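Neurotoxin (PDB 3N7L) probably binds gangliosides on the nerve-cell surface as the receptor-binding domain of a botulinum neurotoxin, the attachment step before the toxin enters. Local coordinates at residues A[5-10]-A[207-212]; A[82-87]-A[105-110]; A[111-116]-A[123-128]; A[181-186]-A[203-208]. One frame throughout, in Å; residues are numbered along the deposited sequence.

In the fold
All four contacts lie in the N-terminal half of the receptor-binding domain, whose family belongs to the concanavalin-like clan. Contact 1 pairs the first strand of this half, 7-14, with its last, 202-211, and so closes the unit from end to end; contacts 2 and 3 fall within the chain between. Contact 4, its centre about 15 Å from that of contact 1, packs strand 202-211 against strand 180-187 of the facing sheet. Contact 2 ties loop 82-87 to the hairpin turn at the end of strand 102-108, and contact 3, about 13 Å away between centres, pairs the next two strands, 111-117 and 122-129. Contacts 1 and 3 thus build the sheets of a sandwich that contact 4 holds together.

Contact 1: A[5-10]-A[207-212]; sequences DSKILS and DFYIFA
The Y209 ring has K7 over one face, NZ 3.8 Å from the ring centroid as a cation-pi pair, and the backbone O of D207 over the opposite face, toward the rim. Lysine suits this place because its CE methylene adds a CH-pi contact to the same ring; a bend at chi3 (-70°) in an otherwise extended chain brings the amine there. At the edge of the F211 ring, S6 OG lies 3.6 Å from CD1, while its hydrogen bond goes to I3 O. L9 CD2 sits at the edge of the F208 ring and 3.6 Å from I210 CD1, an apolar cluster on the sheet face away from K7, Y209 and F211.

The backbones run antiparallel through a classic beta bulge: I8 and L9 both face I210. I210 O accepts from I8 N at 2.8 Å and, weakly, from L9 N, while I210 N returns a bond to L9 O at 3.0 Å. Beyond the bulge A212 N binds S6 O at 2.7 Å.

Strand 202-211 lies between 7-14 and, through backbone bonds of Y209 with S76 and F211 with S74, 72-82; L9 and I210 rest on I181 of strand 180-187.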
loop_
_atom_site.group_PDB
_atom_site.type_symbol
_atom_site.label_atom_id
_atom_site.label_comp_id
_atom_site.label_asym_id
_atom_site.label_seq_id
_atom_site.Cartn_x
_atom_site.Cartn_y
_atom_site.Cartn_z
ATOM N N ASP A 5 7.012 23.224 13.685
ATOM C CA ASP A 5 7.965 24.131 14.306
ATOM C C ASP A 5 9.249 23.384 14.661
ATOM O O ASP A 5 10.304 23.998 14.836
ATOM C CB ASP A 5 7.360 24.751 15.568
ATOM C CG ASP A 5 6.229 25.718 15.262
ATOM O OD1 ASP A 5 5.602 26.221 16.221
ATOM O OD2 ASP A 5 5.967 25.979 14.066
ATOM N N SER A 6 9.156 22.059 14.759
ATOM C CA SER A 6 10.316 21.239 15.095
ATOM C C SER A 6 10.914 20.550 13.868
ATOM O O SER A 6 11.957 19.908 13.960
ATOM C CB SER A 6 9.937 20.190 16.152
ATOM O OG SER A 6 8.901 19.337 15.693
ATOM N N LYS A 7 10.262 20.689 12.719
ATOM C CA LYS A 7 10.760 20.070 11.498
ATOM C C LYS A 7 12.075 20.729 11.076
ATOM O O LYS A 7 12.122 21.932 10.824
ATOM C CB LYS A 7 9.725 20.201 10.377
ATOM C CG LYS A 7 10.149 19.540 9.072
ATOM C CD LYS A 7 9.171 19.824 7.940
ATOM C CE LYS A 7 7.842 19.121 8.141
ATOM N NZ LYS A 7 6.925 19.358 6.985
ATOM N N ILE A 8 13.143 19.938 11.001
ATOM C CA ILE A 8 14.450 20.464 10.626
ATOM C C ILE A 8 14.927 19.992 9.253
ATOM O O ILE A 8 15.949 20.453 8.748
ATOM C CB ILE A 8 15.515 20.113 11.693
ATOM C CG1 ILE A 8 15.567 18.596 11.913
ATOM C CG2 ILE A 8 15.180 20.821 13.003
ATOM C CD1 ILE A 8 16.660 18.155 12.870
ATOM N N LEU A 9 14.184 19.066 8.660
ATOM C CA LEU A 9 14.502 18.552 7.332
ATOM C C LEU A 9 13.205 18.122 6.677
ATOM O O LEU A 9 12.382 17.442 7.290
ATOM C CB LEU A 9 15.459 17.361 7.404
ATOM C CG LEU A 9 15.730 16.686 6.050
ATOM C CD1 LEU A 9 16.315 17.698 5.070
ATOM C CD2 LEU A 9 16.687 15.516 6.229
ATOM N N SER A 10 13.021 18.531 5.430
ATOM C CA SER A 10 11.816 18.197 4.685
ATOM C C SER A 10 12.203 17.966 3.234
ATOM O O SER A 10 12.132 18.875 2.410
ATOM C CB SER A 10 10.806 19.344 4.792
ATOM O OG SER A 10 9.635 19.061 4.051
ATOM N N ASP A 207 8.247 12.395 0.684
ATOM C CA ASP A 207 8.174 13.226 1.890
ATOM C C ASP A 207 8.995 12.739 3.089
ATOM O O ASP A 207 8.445 12.324 4.107
ATOM C CB ASP A 207 6.708 13.402 2.312
ATOM C CG ASP A 207 5.907 14.227 1.313
ATOM O OD1 ASP A 207 6.297 15.382 1.048
ATOM O OD2 ASP A 207 4.888 13.728 0.792
ATOM N N PHE A 208 10.314 12.803 2.965
ATOM C CA PHE A 208 11.206 12.383 4.039
ATOM C C PHE A 208 11.397 13.572 4.985
ATOM O O PHE A 208 11.969 14.595 4.597
ATOM C CB PHE A 208 12.559 11.961 3.466
ATOM C CG PHE A 208 13.502 11.400 4.489
ATOM C CD1 PHE A 208 13.510 10.037 4.775
ATOM C CD2 PHE A 208 14.384 12.235 5.173
ATOM C CE1 PHE A 208 14.379 9.511 5.727
ATOM C CE2 PHE A 208 15.262 11.720 6.133
ATOM C CZ PHE A 208 15.259 10.357 6.408
ATOM N N TYR A 209 10.919 13.431 6.218
ATOM C CA TYR A 209 11.018 14.495 7.213
ATOM C C TYR A 209 11.818 14.090 8.450
ATOM O O TYR A 209 11.927 12.910 8.777
ATOM C CB TYR A 209 9.626 14.896 7.710
ATOM C CG TYR A 209 8.626 15.362 6.677
ATOM C CD1 TYR A 209 7.284 15.523 7.030
ATOM C CD2 TYR A 209 9.003 15.671 5.371
ATOM C CE1 TYR A 209 6.340 15.978 6.113
ATOM C CE2 TYR A 209 8.060 16.133 4.439
ATOM C CZ TYR A 209 6.731 16.280 4.825
ATOM O OH TYR A 209 5.783 16.717 3.929
ATOM N N ILE A 210 12.368 15.085 9.138
ATOM C CA ILE A 210 13.082 14.859 10.389
ATOM C C ILE A 210 12.637 15.971 11.340
ATOM O O ILE A 210 12.655 17.155 10.982
ATOM C CB ILE A 210 14.618 14.889 10.224
ATOM C CG1 ILE A 210 15.078 13.679 9.401
ATOM C CG2 ILE A 210 15.284 14.841 11.602
ATOM C CD1 ILE A 210 16.577 13.566 9.234
ATOM N N PHE A 211 12.215 15.579 12.538
ATOM C CA PHE A 211 11.739 16.520 13.546
ATOM C C PHE A 211 12.670 16.538 14.756
ATOM O O PHE A 211 13.163 15.494 15.189
ATOM C CB PHE A 211 10.334 16.123 14.005
ATOM C CG PHE A 211 9.299 16.174 12.920
ATOM C CD1 PHE A 211 8.596 17.346 12.667
ATOM C CD2 PHE A 211 9.025 15.046 12.149
ATOM C CE1 PHE A 211 7.633 17.397 11.661
ATOM C CE2 PHE A 211 8.066 15.084 11.142
ATOM C CZ PHE A 211 7.367 16.262 10.897
ATOM N N ALA A 212 12.895 17.729 15.303
ATOM C CA ALA A 212 13.761 17.887 16.463
ATOM C C ALA A 212 12.992 17.600 17.744
ATOM O O ALA A 212 13.127 18.316 18.730
ATOM C CB ALA A 212 14.333 19.300 16.500
#

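Contact 2: A[82-87]-A[105-110]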
loop_
_atom_site.group_PDB
_atom_site.type_symbol
_atom_site.label_atom_id
_atom_site.label_comp_id
_atom_site.label_asym_id
_atom_site.label_seq_id
_atom_site.Cartn_x
_atom_site.Cartn_y
_atom_site.Cartn_z
ATOM N N ASN A 82 9.747 -2.607 -4.200
ATOM C CA ASN A 82 9.100 -3.597 -5.038
ATOM C C ASN A 82 9.854 -4.885 -5.176
ATOM O O ASN A 82 10.984 -4.939 -5.658
ATOM C CB ASN A 82 8.750 -3.097 -6.430
ATOM C CG ASN A 82 7.985 -4.148 -7.211
ATOM O OD1 ASN A 82 7.123 -4.830 -6.649
ATOM N ND2 ASN A 82 8.298 -4.300 -8.492
ATOM N N LYS A 83 9.145 -5.925 -4.763
ATOM C CA LYS A 83 9.608 -7.284 -4.732
ATOM C C LYS A 83 10.425 -7.431 -3.475
ATOM O O LYS A 83 11.570 -7.873 -3.493
ATOM C CB LYS A 83 10.407 -7.642 -5.975
ATOM C CG LYS A 83 9.829 -8.859 -6.680
ATOM C CD LYS A 83 8.350 -8.654 -6.992
ATOM C CE LYS A 83 7.712 -9.926 -7.522
ATOM N NZ LYS A 83 7.790 -11.036 -6.524
ATOM N N TRP A 84 9.806 -7.008 -2.379
ATOM C CA TRP A 84 10.409 -7.124 -1.071
ATOM C C TRP A 84 9.996 -8.522 -0.628
ATOM O O TRP A 84 9.026 -8.703 0.116
ATOM C CB TRP A 84 9.856 -6.065 -0.113
ATOM C CG TRP A 84 10.477 -6.133 1.258
ATOM C CD1 TRP A 84 11.483 -6.967 1.663
ATOM C CD2 TRP A 84 10.119 -5.350 2.409
ATOM N NE1 TRP A 84 11.770 -6.755 2.993
ATOM C CE2 TRP A 84 10.948 -5.770 3.475
ATOM C CE3 TRP A 84 9.178 -4.341 2.641
ATOM C CZ2 TRP A 84 10.864 -5.215 4.757
ATOM C CZ3 TRP A 84 9.093 -3.787 3.922
ATOM C CH2 TRP A 84 9.932 -4.229 4.961
ATOM N N VAL A 85 10.721 -9.510 -1.141
ATOM C CA VAL A 85 10.460 -10.902 -0.815
ATOM C C VAL A 85 11.033 -11.241 0.565
ATOM O O VAL A 85 11.973 -10.595 1.036
ATOM C CB VAL A 85 11.045 -11.835 -1.905
ATOM C CG1 VAL A 85 10.243 -11.674 -3.187
ATOM C CG2 VAL A 85 12.502 -11.497 -2.170
ATOM N N SER A 86 10.453 -12.253 1.205
ATOM C CA SER A 86 10.862 -12.660 2.544
ATOM C C SER A 86 12.287 -13.192 2.668
ATOM O O SER A 86 12.820 -13.265 3.772
ATOM C CB SER A 86 9.878 -13.699 3.098
ATOM O OG SER A 86 9.955 -14.914 2.376
ATOM N N ASN A 87 12.904 -13.572 1.555
ATOM C CA ASN A 87 14.272 -14.075 1.608
ATOM C C ASN A 87 15.224 -13.105 0.921
ATOM O O ASN A 87 16.265 -13.498 0.386
ATOM C CB ASN A 87 14.383 -15.458 0.961
ATOM C CG ASN A 87 14.184 -15.424 -0.541
ATOM O OD1 ASN A 87 14.639 -16.324 -1.248
ATOM N ND2 ASN A 87 13.497 -14.400 -1.036
ATOM N N ILE A 105 19.271 2.964 8.113
ATOM C CA ILE A 105 18.037 2.235 7.873
ATOM C C ILE A 105 18.317 1.238 6.764
ATOM O O ILE A 105 18.810 1.606 5.695
ATOM C CB ILE A 105 16.893 3.165 7.416
ATOM C CG1 ILE A 105 16.496 4.105 8.561
ATOM C CG2 ILE A 105 15.697 2.330 6.968
ATOM C CD1 ILE A 105 15.419 5.108 8.192
ATOM N N GLY A 106 18.015 -0.026 7.024
ATOM C CA GLY A 106 18.242 -1.043 6.018
ATOM C C GLY A 106 17.147 -2.087 6.018
ATOM O O GLY A 106 16.197 -2.026 6.813
ATOM N N ILE A 107 17.279 -3.052 5.117
ATOM C CA ILE A 107 16.318 -4.133 5.019
ATOM C C ILE A 107 17.055 -5.449 4.819
ATOM O O ILE A 107 18.138 -5.484 4.232
ATOM C CB ILE A 107 15.337 -3.932 3.833
ATOM C CG1 ILE A 107 16.123 -3.800 2.525
ATOM C CG2 ILE A 107 14.465 -2.698 4.071
ATOM C CD1 ILE A 107 15.247 -3.616 1.293
ATOM N N ILE A 108 16.465 -6.524 5.332
ATOM C CA ILE A 108 17.015 -7.869 5.190
ATOM C C ILE A 108 15.855 -8.814 5.468
ATOM O O ILE A 108 15.139 -8.656 6.460
ATOM C CB ILE A 108 18.207 -8.123 6.163
ATOM C CG1 ILE A 108 18.800 -9.508 5.898
ATOM C CG2 ILE A 108 17.761 -8.001 7.616
ATOM C CD1 ILE A 108 20.093 -9.767 6.653
ATOM N N SER A 109 15.654 -9.782 4.578
ATOM C CA SER A 109 14.536 -10.709 4.707
ATOM C C SER A 109 13.273 -9.858 4.800
ATOM O O SER A 109 13.124 -8.890 4.056
ATOM C CB SER A 109 14.677 -11.572 5.960
ATOM O OG SER A 109 15.818 -12.397 5.867
ATOM N N ASN A 110 12.373 -10.203 5.716
ATOM C CA ASN A 110 11.139 -9.440 5.876
ATOM C C ASN A 110 11.274 -8.340 6.936
ATOM O O ASN A 110 10.273 -7.900 7.509
ATOM C CB ASN A 110 9.966 -10.371 6.234
ATOM C CG ASN A 110 10.233 -11.217 7.485
ATOM O OD1 ASN A 110 9.329 -11.473 8.279
ATOM N ND2 ASN A 110 11.463 -11.664 7.649
#
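W84 and S109 bury the most surface here, and they meet through one hydrogen bond: the indole NE1-H of W84 reaches S109 O at 2.7 Å. The donor lies in the plane of the S109 carbonyl, but the oxygen is tilted 18° out of the indole plane, and the bond is somewhat bent, with 146° at the hydrogen. Tryptophan fits because it pairs a large apolar surface with a single N-H: the long edge of the indole can be buried while its polar atom is satisfied by a backbone carbonyl. With CG anti to the backbone N (chi1 -179°), the ring system swings across to the strand end, where CZ2 comes 3.8 Å from N110 C and, more loosely, 4.4 Å from I107 CG2.

S86 approaches S109 as well: its backbone O lies 3.2 Å from S109 CA and 3.3 Å from S109 CB. The first is a CA-H...O contact, so the loop backbone lies close against the turn without a conventional bond there.

The loop itself is shaped by an inverse gamma turn centred on W84, closed by a weak bond from V85 N to K83 O, and N140 OD1 accepts from both K83 N and W84 N. Y130 meets the indole edge-to-face. On the strand side, the backbone angles of S109 and N110 are close to those of a type II' turn, the two-residue connection of a tight beta hairpin between strands 102-108 and 111-117; the tryptophan takes hold of that turn through its carbonyl.

Contact 3: A[111-116]-A[123-128]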
loop_
_atom_site.group_PDB
_atom_site.type_symbol
_atom_site.label_atom_id
_atom_site.label_comp_id
_atom_site.label_asym_id
_atom_site.label_seq_id
_atom_site.Cartn_x
_atom_site.Cartn_y
_atom_site.Cartn_z
ATOM N N PHE A 111 12.507 -7.897 7.182
ATOM C CA PHE A 111 12.772 -6.854 8.183
ATOM C C PHE A 111 13.223 -5.498 7.653
ATOM O O PHE A 111 14.006 -5.409 6.707
ATOM C CB PHE A 111 13.865 -7.287 9.180
ATOM C CG PHE A 111 13.525 -8.498 9.994
ATOM C CD1 PHE A 111 13.697 -9.774 9.472
ATOM C CD2 PHE A 111 13.042 -8.361 11.292
ATOM C CE1 PHE A 111 13.390 -10.900 10.230
ATOM C CE2 PHE A 111 12.730 -9.479 12.059
ATOM C CZ PHE A 111 12.904 -10.753 11.527
ATOM N N LEU A 112 12.727 -4.446 8.302
ATOM C CA LEU A 112 13.120 -3.071 8.018
ATOM C C LEU A 112 13.738 -2.702 9.365
ATOM O O LEU A 112 13.056 -2.746 10.390
ATOM C CB LEU A 112 11.917 -2.167 7.758
ATOM C CG LEU A 112 12.274 -0.680 7.625
ATOM C CD1 LEU A 112 12.894 -0.430 6.267
ATOM C CD2 LEU A 112 11.033 0.181 7.793
ATOM N N VAL A 113 15.020 -2.359 9.387
ATOM C CA VAL A 113 15.642 -2.044 10.665
ATOM C C VAL A 113 16.361 -0.705 10.757
ATOM O O VAL A 113 17.049 -0.268 9.826
ATOM C CB VAL A 113 16.585 -3.217 11.129
ATOM C CG1 VAL A 113 16.798 -4.198 9.995
ATOM C CG2 VAL A 113 17.905 -2.687 11.645
ATOM N N PHE A 114 16.143 -0.044 11.888
ATOM C CA PHE A 114 16.754 1.243 12.172
ATOM C C PHE A 114 17.848 0.967 13.189
ATOM O O PHE A 114 17.602 0.364 14.237
ATOM C CB PHE A 114 15.722 2.222 12.747
ATOM C CG PHE A 114 16.322 3.505 13.254
ATOM C CD1 PHE A 114 16.635 3.659 14.599
ATOM C CD2 PHE A 114 16.612 4.546 12.377
ATOM C CE1 PHE A 114 17.230 4.831 15.070
ATOM C CE2 PHE A 114 17.206 5.724 12.836
ATOM C CZ PHE A 114 17.514 5.864 14.186
ATOM N N THR A 115 19.055 1.417 12.867
ATOM C CA THR A 115 20.210 1.192 13.723
ATOM C C THR A 115 20.859 2.469 14.229
ATOM O O THR A 115 21.085 3.408 13.472
ATOM C CB THR A 115 21.293 0.384 12.970
ATOM O OG1 THR A 115 20.733 -0.853 12.521
ATOM C CG2 THR A 115 22.487 0.100 13.880
ATOM N N LEU A 116 21.155 2.482 15.522
ATOM C CA LEU A 116 21.832 3.597 16.172
ATOM C C LEU A 116 23.250 3.031 16.316
ATOM O O LEU A 116 23.465 2.084 17.069
ATOM C CB LEU A 116 21.196 3.847 17.545
ATOM C CG LEU A 116 20.679 5.243 17.919
ATOM C CD1 LEU A 116 20.109 5.957 16.701
ATOM C CD2 LEU A 116 19.625 5.104 19.022
ATOM N N GLU A 123 26.246 -1.092 18.517
ATOM C CA GLU A 123 25.082 -0.416 17.990
ATOM C C GLU A 123 23.838 -0.958 18.667
ATOM O O GLU A 123 23.894 -1.933 19.417
ATOM C CB GLU A 123 24.998 -0.659 16.485
ATOM C CG GLU A 123 24.845 -2.125 16.125
ATOM C CD GLU A 123 25.089 -2.397 14.657
ATOM O OE1 GLU A 123 24.776 -3.517 14.200
ATOM O OE2 GLU A 123 25.602 -1.497 13.959
ATOM N N GLN A 124 22.713 -0.311 18.408
ATOM C CA GLN A 124 21.451 -0.746 18.973
ATOM C C GLN A 124 20.432 -0.555 17.866
ATOM O O GLN A 124 20.436 0.461 17.178
ATOM C CB GLN A 124 21.095 0.092 20.201
ATOM C CG GLN A 124 19.786 -0.306 20.871
ATOM C CD GLN A 124 19.584 0.386 22.210
ATOM O OE1 GLN A 124 19.981 1.540 22.388
ATOM N NE2 GLN A 124 18.956 -0.310 23.155
ATOM N N ASP A 125 19.564 -1.535 17.676
ATOM C CA ASP A 125 18.594 -1.414 16.612
ATOM C C ASP A 125 17.209 -1.868 16.998
ATOM O O ASP A 125 17.018 -2.613 17.952
ATOM C CB ASP A 125 19.081 -2.185 15.383
ATOM C CG ASP A 125 19.320 -3.646 15.677
ATOM O OD1 ASP A 125 20.265 -4.224 15.093
ATOM O OD2 ASP A 125 18.561 -4.223 16.486
ATOM N N ILE A 126 16.243 -1.394 16.232
ATOM C CA ILE A 126 14.850 -1.724 16.439
ATOM C C ILE A 126 14.346 -2.104 15.044
ATOM O O ILE A 126 14.930 -1.685 14.038
ATOM C CB ILE A 126 14.111 -0.496 17.013
ATOM C CG1 ILE A 126 12.682 -0.868 17.390
ATOM C CG2 ILE A 126 14.144 0.651 16.013
ATOM C CD1 ILE A 126 11.955 0.245 18.132
ATOM N N ASN A 127 13.287 -2.901 14.958
ATOM C CA ASN A 127 12.816 -3.289 13.636
ATOM C C ASN A 127 11.338 -3.577 13.492
ATOM O O ASN A 127 10.600 -3.708 14.465
ATOM C CB ASN A 127 13.578 -4.526 13.141
ATOM C CG ASN A 127 13.165 -5.798 13.869
ATOM O OD1 ASN A 127 13.866 -6.274 14.761
ATOM N ND2 ASN A 127 12.016 -6.346 13.494
ATOM N N PHE A 128 10.935 -3.669 12.231
ATOM C CA PHE A 128 9.581 -4.009 11.834
ATOM C C PHE A 128 9.751 -5.204 10.901
ATOM O O PHE A 128 10.530 -5.138 9.956
ATOM C CB PHE A 128 8.928 -2.859 11.057
ATOM C CG PHE A 128 7.814 -3.297 10.131
ATOM C CD1 PHE A 128 6.747 -4.054 10.607
ATOM C CD2 PHE A 128 7.823 -2.929 8.786
ATOM C CE1 PHE A 128 5.699 -4.438 9.758
ATOM C CE2 PHE A 128 6.779 -3.306 7.928
ATOM C CZ PHE A 128 5.715 -4.063 8.420
#
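E123 touches T115 and L116 by its side chain: its CB lies close to L116 O, and its extended chain carries the carboxylate past the T115 methyl, OE2 to CG2 3.5 Å. That carboxylate has a long, weak ion pair with K117.

Q124 pairs with L116 in both directions, L116 N giving to Q124 O at 2.7 Å and Q124 N to L116 O. Its amide end is satisfied by K170 N and K168 O, so a polar residue can stand on the inner face. D125 sits opposite T115 in a non-hydrogen-bonded pair, their side chains running alongside each other in one direction, with T115 OG1 3.6 Å from D125 CB.

I126 exchanges two backbone bonds of 3.0 Å with F114, F114 N to I126 O and I126 N to F114 O. Its CG2 is brought to the edge of the F114 ring because it sits between the backbone N and the carbonyl carbon, while CG1 leads away. On the outer face, N127 CB packs on V113 CB at 3.8 Å, and ND2 comes to the edge of the F111 ring, 3.2 Å from CD2, with amide and ring planes 77° apart. F128 O accepts from L112 N at 2.8 Å, and F128 N gives to L112 O.

The chemistry is that of an amphipathic hairpin. Six backbone bonds fix the register; L112, F114, L116, I126 and F128 form an apolar face that packs on strands 143-150 and 154-159, whereas T115, D125 and N127, with V113 among them, make the other face more polar and probably compatible with water.

Contact 4: A[181-186]-A[203-208]; sequences ITFQMN and MWIRDF
This is a sheet-to-sheet contact inside a beta sandwich: strands 181-186 and 203-208 belong to facing sheets, their axes 9.3 Å apart at closest, and no hydrogen bond crosses between them.

In a T-shaped pair, F183 directs its ring edge at the face of F208: F183 CZ points at the middle of the F208 ring from 3.4 Å, and the centroids are 4.8 Å apart. The planes stand at 86°. With chi1 at -175°, the F208 ring extends away from its backbone N and turns a face to F183. Phenylalanine suits both positions because ring hydrogens at an edge are attracted to the electron-rich face of another ring. I181 CD1 adds a looser touch on F208 CE2 at 4.2 Å, and F183 CE1 one on I205 CG2 at 4.3 Å.

Farther along, two methionines cross and touch: M185 SD lies 3.6 Å from M203 CB, and M203 CE reaches M185 CG at 3.9 Å. Their chains, each bent at chi3, are unbranched and pack closely between the two sheets.

M203, I205 and F208 all point inward although the last two are three residues apart; D207, with a positive phi of 47°, breaks the usual one-in-two rhythm. R206 and D207 form a salt bridge on the face of the sheet turned away from 180-187, where R206 also meets W78 in a cation-pi pair.

Neighbouring strands complete the core: L46 of 44-47 touches F183 and M203, I79 of 72-82 supports M203 and I205, and L9 and L11 of 7-14 close over I181, F183 and F208.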
loop_
_atom_site.group_PDB
_atom_site.type_symbol
_atom_site.label_atom_id
_atom_site.label_comp_id
_atom_site.label_asym_id
_atom_site.label_seq_id
_atom_site.Cartn_x
_atom_site.Cartn_y
_atom_site.Cartn_z
ATOM N N ILE A 181 23.019 12.473 4.808
ATOM C CA ILE A 181 22.108 11.341 4.673
ATOM C C ILE A 181 22.154 10.906 3.213
ATOM O O ILE A 181 21.915 11.707 2.307
ATOM C CB ILE A 181 20.657 11.722 5.040
ATOM C CG1 ILE A 181 20.609 12.259 6.469
ATOM C CG2 ILE A 181 19.744 10.489 4.928
ATOM C CD1 ILE A 181 19.278 12.849 6.847
ATOM N N THR A 182 22.472 9.637 2.992
ATOM C CA THR A 182 22.576 9.105 1.645
ATOM C C THR A 182 21.511 8.057 1.336
ATOM O O THR A 182 21.454 7.002 1.979
ATOM C CB THR A 182 23.963 8.468 1.419
ATOM O OG1 THR A 182 24.983 9.457 1.619
ATOM C CG2 THR A 182 24.071 7.909 0.012
ATOM N N PHE A 183 20.669 8.365 0.353
ATOM C CA PHE A 183 19.614 7.458 -0.097
ATOM C C PHE A 183 20.191 6.666 -1.271
ATOM O O PHE A 183 20.459 7.226 -2.334
ATOM C CB PHE A 183 18.388 8.248 -0.571
ATOM C CG PHE A 183 17.652 8.963 0.531
ATOM C CD1 PHE A 183 16.455 8.453 1.034
ATOM C CD2 PHE A 183 18.144 10.157 1.052
ATOM C CE1 PHE A 183 15.757 9.126 2.033
ATOM C CE2 PHE A 183 17.450 10.838 2.056
ATOM C CZ PHE A 183 16.257 10.323 2.547
ATOM N N GLN A 184 20.397 5.369 -1.074
ATOM C CA GLN A 184 20.957 4.530 -2.122
ATOM C C GLN A 184 20.857 3.075 -1.702
ATOM O O GLN A 184 21.128 2.732 -0.552
ATOM C CB GLN A 184 22.425 4.908 -2.371
ATOM C CG GLN A 184 23.138 4.052 -3.411
ATOM C CD GLN A 184 24.562 4.528 -3.691
ATOM O OE1 GLN A 184 25.394 4.608 -2.787
ATOM N NE2 GLN A 184 24.842 4.848 -4.952
ATOM N N MET A 185 20.457 2.219 -2.634
ATOM C CA MET A 185 20.328 0.801 -2.341
ATOM C C MET A 185 21.666 0.089 -2.501
ATOM O O MET A 185 22.088 -0.236 -3.619
ATOM C CB MET A 185 19.272 0.186 -3.250
ATOM C CG MET A 185 17.965 0.942 -3.185
ATOM S SD MET A 185 16.640 0.074 -3.982
ATOM C CE MET A 185 16.173 -1.063 -2.678
ATOM N N ASN A 186 22.325 -0.143 -1.369
ATOM C CA ASN A 186 23.624 -0.801 -1.356
ATOM C C ASN A 186 23.588 -2.161 -0.682
ATOM O O ASN A 186 23.221 -2.287 0.487
ATOM C CB ASN A 186 24.662 0.082 -0.666
ATOM C CG ASN A 186 24.816 1.424 -1.338
ATOM O OD1 ASN A 186 24.838 1.515 -2.562
ATOM N ND2 ASN A 186 24.938 2.478 -0.538
ATOM N N MET A 203 13.061 1.055 -5.094
ATOM C CA MET A 203 12.574 1.720 -3.904
ATOM C C MET A 203 12.059 3.097 -4.288
ATOM O O MET A 203 12.661 3.792 -5.110
ATOM C CB MET A 203 13.710 1.848 -2.890
ATOM C CG MET A 203 13.423 2.743 -1.700
ATOM S SD MET A 203 14.803 2.702 -0.519
ATOM C CE MET A 203 15.998 3.719 -1.362
ATOM N N TRP A 204 10.930 3.476 -3.703
ATOM C CA TRP A 204 10.325 4.778 -3.948
ATOM C C TRP A 204 10.229 5.478 -2.600
ATOM O O TRP A 204 9.789 4.879 -1.625
ATOM C CB TRP A 204 8.914 4.631 -4.521
ATOM C CG TRP A 204 8.839 4.093 -5.916
ATOM C CD1 TRP A 204 8.732 4.814 -7.074
ATOM C CD2 TRP A 204 8.831 2.718 -6.298
ATOM N NE1 TRP A 204 8.654 3.967 -8.153
ATOM C CE2 TRP A 204 8.713 2.673 -7.704
ATOM C CE3 TRP A 204 8.913 1.512 -5.586
ATOM C CZ2 TRP A 204 8.674 1.467 -8.415
ATOM C CZ3 TRP A 204 8.873 0.313 -6.293
ATOM C CH2 TRP A 204 8.755 0.302 -7.696
ATOM N N ILE A 205 10.643 6.740 -2.542
ATOM C CA ILE A 205 10.573 7.501 -1.303
ATOM C C ILE A 205 9.776 8.767 -1.544
ATOM O O ILE A 205 9.866 9.379 -2.606
ATOM C CB ILE A 205 11.965 7.896 -0.785
ATOM C CG1 ILE A 205 12.739 6.649 -0.356
ATOM C CG2 ILE A 205 11.825 8.878 0.374
ATOM C CD1 ILE A 205 12.089 5.881 0.778
ATOM N N ARG A 206 9.017 9.171 -0.538
ATOM C CA ARG A 206 8.187 10.351 -0.651
ATOM C C ARG A 206 8.109 11.071 0.703
ATOM O O ARG A 206 7.950 10.432 1.738
ATOM C CB ARG A 206 6.801 9.902 -1.125
ATOM C CG ARG A 206 5.730 10.922 -0.992
ATOM C CD ARG A 206 4.411 10.271 -0.662
ATOM N NE ARG A 206 3.655 11.198 0.158
ATOM C CZ ARG A 206 2.397 11.044 0.538
ATOM N NH1 ARG A 206 1.856 11.984 1.289
ATOM N NH2 ARG A 206 1.690 9.982 0.179
ATOM N N ASP A 207 8.247 12.395 0.684
ATOM C CA ASP A 207 8.174 13.226 1.890
ATOM C C ASP A 207 8.995 12.739 3.089
ATOM O O ASP A 207 8.445 12.324 4.107
ATOM C CB ASP A 207 6.708 13.402 2.312
ATOM C CG ASP A 207 5.907 14.227 1.313
ATOM O OD1 ASP A 207 6.297 15.382 1.048
ATOM O OD2 ASP A 207 4.888 13.728 0.792
ATOM N N PHE A 208 10.314 12.803 2.965
ATOM C CA PHE A 208 11.206 12.383 4.039
ATOM C C PHE A 208 11.397 13.572 4.985
ATOM O O PHE A 208 11.969 14.595 4.597
ATOM C CB PHE A 208 12.559 11.961 3.466
ATOM C CG PHE A 208 13.502 11.400 4.489
ATOM C CD1 PHE A 208 13.510 10.037 4.775
ATOM C CD2 PHE A 208 14.384 12.235 5.173
ATOM C CE1 PHE A 208 14.379 9.511 5.727
ATOM C CE2 PHE A 208 15.262 11.720 6.133
ATOM C CZ PHE A 208 15.259 10.357 6.408
#